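Local coordinates for protein fusarinine C esterase sidJ (PDB 6GUP) that hydrolyses the ester bonds of the fungal siderophore fusarinine C, yielding fusarinine and iron, but leaves triacetylfusarinine C intact, at residues M162-S167 with L281-D286; G125-L130 with D250-D255; I322-H327 with Q334-N339. One frame throughout, in Å; residues are numbered along the deposited sequence.

Overall arrangement
All three contacts belong to the alpha/beta-hydrolase domain. Interaction 1 joins neighbouring parallel strands, 159-163 and 278-283, of the mixed central sheet. Interaction 2, its centre about 11 Å away, packs helix 125-134 against the loop between helices 231-238 and 258-262; its segments alternate with those of interaction 1 along the chain. Interaction 3 follows both, tying the loop after strand 320-322 to the start of helix 335-353, about 11 Å from interaction 1 and 21 Å from interaction 2, centre to centre. Asp286 of interaction 1 and His327 of interaction 3 probably form a catalytic triad with Ser123, just before the helix of interaction 2.

Interaction 1. Residues M162-S167 with L281-D286; sequences MQAPVS and LFSGAD
Gln163 swings CG away from its own N (chi1 -173°) and then bends at chi2, which carries the amide along the strand towards Ser283. The hydroxyl of Ser283 lies beside its backbone N, and a water fills the gap between the two side chains: Gln163 NE2 donates to it at 2.7 Å, and the water in turn donates to Ser283 OG and to Leu281 O. An amide suits this buried place because it both accepts and donates: OE1 is bonded to His122 and Tyr54, NE2 to His327 O as well as to the water. Ser283 OG has a further bond to Ser326 O.

The strands themselves are joined in parallel register, Gln163 opposite Leu281. Leu281 N gives a nearly straight bond to Met162 O (2.9 Å, 171°), and Ala164 N answers with one to Leu281 O, again 2.9 Å long. That carbonyl oxygen therefore accepts from both a backbone N-H and the water.

Past Ala164 the side chains take over. The Pro165 ring crosses Phe282 at about a right angle, its CG 3.9 Å from Phe282 CE1, while Pro165 O sits at the edge of the aromatic ring, near its plane. Compact Val166 slides past Asp286, with CG2 3.4 Å from Asp286 OD2.

Asp286 OD2 is also hydrogen-bonded to His327 ND1, and OD1 to Ser288 N. Two bonds thus fix the rotation of the carboxylate, with Val166 and Ala164 flanking OD2, consistent with the acid of a Ser-His-Asp triad.

Interaction 2. Residues G125-L130 with D250-D255; sequences GSQCVL and DLFSSD
Phe252 and Leu251 reach from their loop to the first turns of helix 125-134, and the contact of loop and helix is mainly apolar. Among the aliphatic groups, Leu130, its CG anti to the backbone N (chi1 -178°), stretches out from the helix so that its CD2 branch slides past Leu251, 4.1 Å from Leu251 CB. One turn earlier, Gln127 offers its aliphatic part, with CB 3.9 Å from Leu251 CD1. Leucine suits both places: Leu130 reaches the loop with a methyl, and Leu251 lays CD1 against the backbone of Gln127.

The Phe252 ring makes the second group of contacts. It points its edge at the helix backbone, with Ser126 O in its plane and 3.7 Å from CZ, and Gln127 N also at that edge. Ser126 CB, small enough to let the ring come close, is 4.0 Å from CZ. Leu130 CD2 lies 3.7 Å from Phe252 CE1, and Gln127 CG 3.7 Å from Phe252 CE2. The Gln127 amide plane is turned 48° from the aromatic ring, so the two are not stacked. Over one face lies Leu251 CB, centred above the ring, so neighbouring loop residues pack on each other as well as on the helix. Phe252 further meets the ring of Trp302 and touches Met162.

Polar bonds bear on the loop's far end: Ser253 OG is bonded to Asp250 OD1 and to Ser167 OG.

The helix is the one that follows the turn of the GxSxG sequence, consistent with the nucleophile elbow of an alpha/beta-hydrolase, and the loop packs on its opening turns.

Interaction 3. Residues I322-H327 with Q334-N339; sequences IPNASH and QAEPRN
Gln334 grips the chain of 324-326 with both ends of its amide. Its NE2 donates to Asn324 O at 3.1 Å, a bond in the carbonyl plane and only 13° out of the glutamine's own amide plane. Its OE1 accepts from Ser326 N at 2.9 Å, but this donor stands above the carbonyl plane, 52° out of it. The bend at chi2 (-72°) turns the amide to meet the backbone of 324-326; glutamine suits the place because one side chain supplies both a donor and an acceptor to the backbone.

Ser326 lies beside the same amide, its OG 3.5 Å from Gln334 CD, and makes a weak bond to Leu329 N. Ala325 O is bonded by Ala285 N, while Ala325 N makes a weak turn bond to Ile322 O. At the more exposed end, a water donates to both Pro323 O and Glu336 OE1, 2.7 Å from each, so the carboxylate reaches the loop through solvent.

Pro337 supplies the apolar centre. Its CB packs on Ala325 CB at 3.9 Å, and its CG lies against the carbonyl oxygens of Pro323 and Asn324. In the first turn of a helix a proline sacrifices no helical N-H bond, and small Ala325 lets its ring come close.

Paired amide bonds on a loop that ends in His327 probably help set that residue's position; His327 NE2 is bonded to Ser123 OG, consistent with the histidine of a triad whose acid is Asp286.

Interaction 1. Residues M162-S167 with L281-D286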
loop_
_atom_site.group_PDB
_atom_site.type_symbol
_atom_site.label_atom_id
_atom_site.label_comp_id
_atom_site.label_asym_id
_atom_site.label_seq_id
_atom_site.Cartn_x
_atom_site.Cartn_y
_atom_site.Cartn_z
ATOM N N MET A 162 -20.684 3.673 -8.123
ATOM C CA MET A 162 -19.582 3.353 -9.031
ATOM C C MET A 162 -19.267 4.580 -9.879
ATOM O O MET A 162 -20.095 5.015 -10.679
ATOM C CB MET A 162 -19.939 2.165 -9.929
ATOM C CG MET A 162 -20.315 0.904 -9.167
ATOM S SD MET A 162 -20.176 -0.606 -10.149
ATOM C CE MET A 162 -21.562 -0.442 -11.267
ATOM N N GLN A 163 -18.074 5.139 -9.688
ATOM C CA GLN A 163 -17.641 6.343 -10.395
ATOM C C GLN A 163 -16.684 5.956 -11.518
ATOM O O GLN A 163 -15.631 5.368 -11.264
ATOM C CB GLN A 163 -16.968 7.306 -9.416
ATOM C CG GLN A 163 -16.629 8.675 -9.997
ATOM C CD GLN A 163 -15.278 8.731 -10.694
ATOM O OE1 GLN A 163 -14.292 8.181 -10.208
ATOM N NE2 GLN A 163 -15.229 9.406 -11.834
ATOM N N ALA A 164 -17.060 6.298 -12.752
ATOM C CA ALA A 164 -16.298 5.954 -13.955
ATOM C C ALA A 164 -15.923 4.461 -14.053
ATOM O O ALA A 164 -14.739 4.126 -14.183
ATOM C CB ALA A 164 -15.058 6.839 -14.059
ATOM N N PRO A 165 -16.928 3.559 -13.974
ATOM C CA PRO A 165 -16.651 2.138 -14.216
ATOM C C PRO A 165 -16.392 1.900 -15.702
ATOM O O PRO A 165 -17.326 1.902 -16.508
ATOM C CB PRO A 165 -17.930 1.439 -13.744
ATOM C CG PRO A 165 -18.996 2.462 -13.890
ATOM C CD PRO A 165 -18.348 3.792 -13.646
ATOM N N VAL A 166 -15.120 1.707 -16.043
ATOM C CA VAL A 166 -14.654 1.705 -17.425
ATOM C C VAL A 166 -13.930 0.391 -17.715
ATOM O O VAL A 166 -13.164 -0.103 -16.885
ATOM C CB VAL A 166 -13.725 2.919 -17.670
ATOM C CG1 VAL A 166 -12.949 2.799 -18.978
ATOM C CG2 VAL A 166 -14.541 4.206 -17.659
ATOM N N SER A 167 -14.186 -0.163 -18.899
ATOM C CA SER A 167 -13.519 -1.382 -19.354
ATOM C C SER A 167 -12.057 -1.097 -19.696
ATOM O O SER A 167 -11.771 -0.268 -20.563
ATOM C CB SER A 167 -14.236 -1.966 -20.577
ATOM O OG SER A 167 -13.474 -2.996 -21.187
ATOM N N LEU A 281 -21.959 6.860 -11.889
ATOM C CA LEU A 281 -21.587 8.200 -12.345
ATOM C C LEU A 281 -20.535 8.105 -13.446
ATOM O O LEU A 281 -19.339 7.987 -13.165
ATOM C CB LEU A 281 -21.055 9.036 -11.175
ATOM C CG LEU A 281 -21.999 9.281 -9.997
ATOM C CD1 LEU A 281 -21.265 10.025 -8.892
ATOM C CD2 LEU A 281 -23.240 10.051 -10.420
ATOM N N PHE A 282 -20.990 8.137 -14.697
ATOM C CA PHE A 282 -20.080 8.194 -15.845
ATOM C C PHE A 282 -19.481 9.582 -15.999
ATOM O O PHE A 282 -20.070 10.577 -15.577
ATOM C CB PHE A 282 -20.788 7.836 -17.165
ATOM C CG PHE A 282 -20.815 6.363 -17.505
ATOM C CD1 PHE A 282 -19.973 5.422 -16.896
ATOM C CD2 PHE A 282 -21.674 5.922 -18.506
ATOM C CE1 PHE A 282 -20.025 4.086 -17.257
ATOM C CE2 PHE A 282 -21.723 4.585 -18.870
ATOM C CZ PHE A 282 -20.900 3.667 -18.244
ATOM N N SER A 283 -18.314 9.625 -16.635
ATOM C CA SER A 283 -17.648 10.874 -16.976
ATOM C C SER A 283 -17.932 11.180 -18.448
ATOM O O SER A 283 -17.657 10.356 -19.321
ATOM C CB SER A 283 -16.151 10.756 -16.699
ATOM O OG SER A 283 -15.899 10.749 -15.306
ATOM N N GLY A 284 -18.511 12.353 -18.710
ATOM C CA GLY A 284 -18.939 12.739 -20.059
ATOM C C GLY A 284 -17.823 12.924 -21.068
ATOM O O GLY A 284 -18.007 12.643 -22.255
ATOM N N ALA A 285 -16.671 13.395 -20.596
ATOM C CA ALA A 285 -15.471 13.533 -21.418
ATOM C C ALA A 285 -14.409 12.510 -21.004
ATOM O O ALA A 285 -13.215 12.824 -20.984
ATOM C CB ALA A 285 -14.928 14.950 -21.300
ATOM N N ASP A 286 -14.847 11.291 -20.679
ATOM C CA ASP A 286 -13.934 10.232 -20.254
ATOM C C ASP A 286 -13.041 9.849 -21.428
ATOM O O ASP A 286 -13.504 9.311 -22.436
ATOM C CB ASP A 286 -14.690 9.004 -19.734
ATOM C CG ASP A 286 -13.807 8.066 -18.927
ATOM O OD1 ASP A 286 -12.680 7.764 -19.369
ATOM O OD2 ASP A 286 -14.249 7.617 -17.850
HETATM O O HOH W 1 -17.482 10.246 -13.142
#

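Interaction 2. Residues G125-L130 with D250-D255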
loop_
_atom_site.group_PDB
_atom_site.type_symbol
_atom_site.label_atom_id
_atom_site.label_comp_id
_atom_site.label_asym_id
_atom_site.label_seq_id
_atom_site.Cartn_x
_atom_site.Cartn_y
_atom_site.Cartn_z
ATOM N N GLY A 125 -11.794 0.329 -8.965
ATOM C CA GLY A 125 -12.443 0.016 -7.689
ATOM C C GLY A 125 -13.928 -0.299 -7.817
ATOM O O GLY A 125 -14.496 -0.958 -6.949
ATOM N N SER A 126 -14.558 0.186 -8.892
ATOM C CA SER A 126 -15.939 -0.173 -9.236
ATOM C C SER A 126 -16.141 -1.667 -9.510
ATOM O O SER A 126 -17.237 -2.189 -9.286
ATOM C CB SER A 126 -16.411 0.629 -10.450
ATOM O OG SER A 126 -16.372 2.021 -10.187
ATOM N N GLN A 127 -15.100 -2.346 -9.998
ATOM C CA GLN A 127 -15.123 -3.805 -10.160
ATOM C C GLN A 127 -15.364 -4.489 -8.817
ATOM O O GLN A 127 -16.183 -5.401 -8.726
ATOM C CB GLN A 127 -13.811 -4.330 -10.755
ATOM C CG GLN A 127 -13.518 -3.888 -12.181
ATOM C CD GLN A 127 -12.099 -4.213 -12.616
ATOM O OE1 GLN A 127 -11.458 -5.119 -12.078
ATOM N NE2 GLN A 127 -11.599 -3.472 -13.597
ATOM N N CYS A 128 -14.650 -4.037 -7.784
ATOM C CA CYS A 128 -14.820 -4.560 -6.421
ATOM C C CYS A 128 -16.242 -4.369 -5.885
ATOM O O CYS A 128 -16.756 -5.239 -5.180
ATOM C CB CYS A 128 -13.824 -3.906 -5.457
ATOM S SG CYS A 128 -12.107 -3.934 -6.019
ATOM N N VAL A 129 -16.870 -3.245 -6.232
ATOM C CA VAL A 129 -18.240 -2.935 -5.799
ATOM C C VAL A 129 -19.240 -3.915 -6.421
ATOM O O VAL A 129 -20.033 -4.526 -5.703
ATOM C CB VAL A 129 -18.635 -1.471 -6.131
ATOM C CG1 VAL A 129 -20.095 -1.195 -5.782
ATOM C CG2 VAL A 129 -17.730 -0.492 -5.390
ATOM N N LEU A 130 -19.195 -4.064 -7.745
ATOM C CA LEU A 130 -20.094 -4.985 -8.457
ATOM C C LEU A 130 -19.825 -6.451 -8.099
ATOM O O LEU A 130 -20.761 -7.244 -7.993
ATOM C CB LEU A 130 -19.999 -4.781 -9.978
ATOM C CG LEU A 130 -20.903 -5.632 -10.885
ATOM C CD1 LEU A 130 -22.366 -5.574 -10.465
ATOM C CD2 LEU A 130 -20.760 -5.196 -12.335
ATOM N N ASP A 250 -13.388 -7.938 -16.872
ATOM C CA ASP A 250 -14.216 -7.372 -17.934
ATOM C C ASP A 250 -15.709 -7.378 -17.566
ATOM O O ASP A 250 -16.498 -8.171 -18.085
ATOM C CB ASP A 250 -13.946 -8.118 -19.252
ATOM C CG ASP A 250 -14.511 -7.402 -20.466
ATOM O OD1 ASP A 250 -14.716 -6.173 -20.399
ATOM O OD2 ASP A 250 -14.740 -8.072 -21.495
ATOM N N LEU A 251 -16.070 -6.471 -16.660
ATOM C CA LEU A 251 -17.450 -6.295 -16.201
ATOM C C LEU A 251 -18.181 -5.182 -16.956
ATOM O O LEU A 251 -19.407 -5.223 -17.070
ATOM C CB LEU A 251 -17.470 -5.979 -14.699
ATOM C CG LEU A 251 -16.935 -7.063 -13.757
ATOM C CD1 LEU A 251 -16.685 -6.498 -12.367
ATOM C CD2 LEU A 251 -17.893 -8.243 -13.685
ATOM N N PHE A 252 -17.431 -4.207 -17.480
ATOM C CA PHE A 252 -18.001 -2.949 -17.976
ATOM C C PHE A 252 -17.835 -2.702 -19.485
ATOM O O PHE A 252 -18.024 -1.571 -19.942
ATOM C CB PHE A 252 -17.398 -1.778 -17.182
ATOM C CG PHE A 252 -17.510 -1.935 -15.687
ATOM C CD1 PHE A 252 -18.753 -2.125 -15.088
ATOM C CD2 PHE A 252 -16.378 -1.886 -14.873
ATOM C CE1 PHE A 252 -18.867 -2.271 -13.713
ATOM C CE2 PHE A 252 -16.488 -2.031 -13.497
ATOM C CZ PHE A 252 -17.733 -2.225 -12.915
ATOM N N SER A 253 -17.510 -3.741 -20.259
ATOM C CA SER A 253 -17.402 -3.605 -21.722
ATOM C C SER A 253 -18.774 -3.402 -22.365
ATOM O O SER A 253 -19.756 -4.027 -21.965
ATOM C CB SER A 253 -16.702 -4.811 -22.359
ATOM O OG SER A 253 -15.296 -4.677 -22.271
ATOM N N SER A 254 -18.819 -2.527 -23.366
ATOM C CA SER A 254 -20.063 -2.146 -24.038
ATOM C C SER A 254 -20.668 -3.229 -24.936
ATOM O O SER A 254 -21.860 -3.170 -25.238
ATOM C CB SER A 254 -19.851 -0.864 -24.850
ATOM O OG SER A 254 -18.964 -1.078 -25.935
ATOM N N ASP A 255 -19.859 -4.205 -25.358
ATOM C CA ASP A 255 -20.326 -5.288 -26.241
ATOM C C ASP A 255 -20.667 -6.605 -25.512
ATOM O O ASP A 255 -20.837 -7.641 -26.163
ATOM C CB ASP A 255 -19.316 -5.532 -27.381
ATOM C CG ASP A 255 -17.963 -6.039 -26.892
ATOM O OD1 ASP A 255 -17.631 -5.848 -25.701
ATOM O OD2 ASP A 255 -17.220 -6.618 -27.711
#

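Interaction 3. Residues I322-H327 with Q334-N339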
loop_
_atom_site.group_PDB
_atom_site.type_symbol
_atom_site.label_atom_id
_atom_site.label_comp_id
_atom_site.label_asym_id
_atom_site.label_seq_id
_atom_site.Cartn_x
_atom_site.Cartn_y
_atom_site.Cartn_z
ATOM N N ILE A 322 -21.744 12.693 -16.174
ATOM C CA ILE A 322 -21.352 14.016 -15.667
ATOM C C ILE A 322 -20.822 14.843 -16.848
ATOM O O ILE A 322 -19.861 14.418 -17.494
ATOM C CB ILE A 322 -20.249 13.946 -14.573
ATOM C CG1 ILE A 322 -20.637 13.028 -13.392
ATOM C CG2 ILE A 322 -19.920 15.344 -14.051
ATOM C CD1 ILE A 322 -21.820 13.475 -12.560
ATOM N N PRO A 323 -21.444 16.011 -17.143
ATOM C CA PRO A 323 -20.979 16.824 -18.282
ATOM C C PRO A 323 -19.532 17.310 -18.147
ATOM O O PRO A 323 -19.143 17.789 -17.080
ATOM C CB PRO A 323 -21.938 18.025 -18.286
ATOM C CG PRO A 323 -23.132 17.583 -17.525
ATOM C CD PRO A 323 -22.648 16.591 -16.516
ATOM N N ASN A 324 -18.753 17.146 -19.219
ATOM C CA ASN A 324 -17.358 17.619 -19.311
ATOM C C ASN A 324 -16.354 16.964 -18.344
ATOM O O ASN A 324 -15.199 17.396 -18.285
ATOM C CB ASN A 324 -17.288 19.152 -19.164
ATOM C CG ASN A 324 -18.261 19.879 -20.077
ATOM O OD1 ASN A 324 -19.010 20.750 -19.633
ATOM N ND2 ASN A 324 -18.256 19.522 -21.357
ATOM N N ALA A 325 -16.764 15.921 -17.618
ATOM C CA ALA A 325 -15.892 15.282 -16.633
ATOM C C ALA A 325 -14.913 14.352 -17.334
ATOM O O ALA A 325 -15.291 13.650 -18.267
ATOM C CB ALA A 325 -16.706 14.503 -15.611
ATOM N N SER A 326 -13.665 14.352 -16.877
ATOM C CA SER A 326 -12.656 13.405 -17.346
ATOM C C SER A 326 -12.761 12.163 -16.465
ATOM O O SER A 326 -13.579 12.126 -15.542
ATOM C CB SER A 326 -11.255 14.020 -17.273
ATOM O OG SER A 326 -10.847 14.231 -15.934
ATOM N N HIS A 327 -11.939 11.154 -16.749
ATOM C CA HIS A 327 -11.992 9.878 -16.025
ATOM C C HIS A 327 -11.807 10.043 -14.515
ATOM O O HIS A 327 -12.633 9.572 -13.730
ATOM C CB HIS A 327 -10.938 8.908 -16.565
ATOM C CG HIS A 327 -10.998 7.550 -15.939
ATOM N ND1 HIS A 327 -11.992 6.640 -16.228
ATOM C CD2 HIS A 327 -10.196 6.953 -15.025
ATOM C CE1 HIS A 327 -11.796 5.539 -15.526
ATOM N NE2 HIS A 327 -10.712 5.702 -14.788
ATOM N N GLN A 334 -11.019 20.699 -14.452
ATOM C CA GLN A 334 -12.076 19.873 -13.849
ATOM C C GLN A 334 -12.684 20.377 -12.525
ATOM O O GLN A 334 -13.378 19.615 -11.846
ATOM C CB GLN A 334 -11.525 18.453 -13.647
ATOM C CG GLN A 334 -11.156 17.757 -14.946
ATOM C CD GLN A 334 -12.372 17.359 -15.751
ATOM O OE1 GLN A 334 -13.285 16.724 -15.228
ATOM N NE2 GLN A 334 -12.389 17.718 -17.030
ATOM N N ALA A 335 -12.454 21.641 -12.167
ATOM C CA ALA A 335 -13.039 22.229 -10.952
ATOM C C ALA A 335 -14.570 22.132 -10.903
ATOM O O ALA A 335 -15.136 21.783 -9.865
ATOM C CB ALA A 335 -12.605 23.681 -10.806
ATOM N N GLU A 336 -15.226 22.430 -12.026
ATOM C CA GLU A 336 -16.696 22.434 -12.100
ATOM C C GLU A 336 -17.307 21.017 -12.107
ATOM O O GLU A 336 -18.268 20.773 -11.371
ATOM C CB GLU A 336 -17.186 23.299 -13.283
ATOM C CG GLU A 336 -18.701 23.355 -13.477
ATOM C CD GLU A 336 -19.261 22.217 -14.320
ATOM O OE1 GLU A 336 -20.250 21.592 -13.882
ATOM O OE2 GLU A 336 -18.721 21.946 -15.415
ATOM N N PRO A 337 -16.774 20.088 -12.938
ATOM C CA PRO A 337 -17.224 18.687 -12.856
ATOM C C PRO A 337 -16.989 18.005 -11.504
ATOM O O PRO A 337 -17.835 17.219 -11.069
ATOM C CB PRO A 337 -16.401 17.988 -13.942
ATOM C CG PRO A 337 -16.115 19.049 -14.933
ATOM C CD PRO A 337 -15.959 20.317 -14.148
ATOM N N ARG A 338 -15.852 18.285 -10.865
ATOM C CA ARG A 338 -15.586 17.781 -9.508
ATOM C C ARG A 338 -16.645 18.248 -8.523
ATOM O O ARG A 338 -17.197 17.441 -7.776
ATOM C CB ARG A 338 -14.214 18.221 -8.985
ATOM C CG ARG A 338 -13.071 17.280 -9.321
ATOM C CD ARG A 338 -11.955 17.398 -8.293
ATOM N NE ARG A 338 -11.479 18.774 -8.150
ATOM C CZ ARG A 338 -10.704 19.419 -9.026
ATOM N NH1 ARG A 338 -10.341 20.675 -8.776
ATOM N NH2 ARG A 338 -10.288 18.834 -10.150
ATOM N N ASN A 339 -16.917 19.552 -8.525
ATOM C CA ASN A 339 -17.928 20.136 -7.637
ATOM C C ASN A 339 -19.307 19.527 -7.878
ATOM O O ASN A 339 -20.045 19.260 -6.927
ATOM C CB ASN A 339 -18.007 21.653 -7.812
ATOM C CG ASN A 339 -18.814 22.322 -6.715
ATOM O OD1 ASN A 339 -18.448 22.265 -5.541
ATOM N ND2 ASN A 339 -19.918 22.960 -7.091
HETATM O O HOH W 2 -20.093 19.098 -14.910
#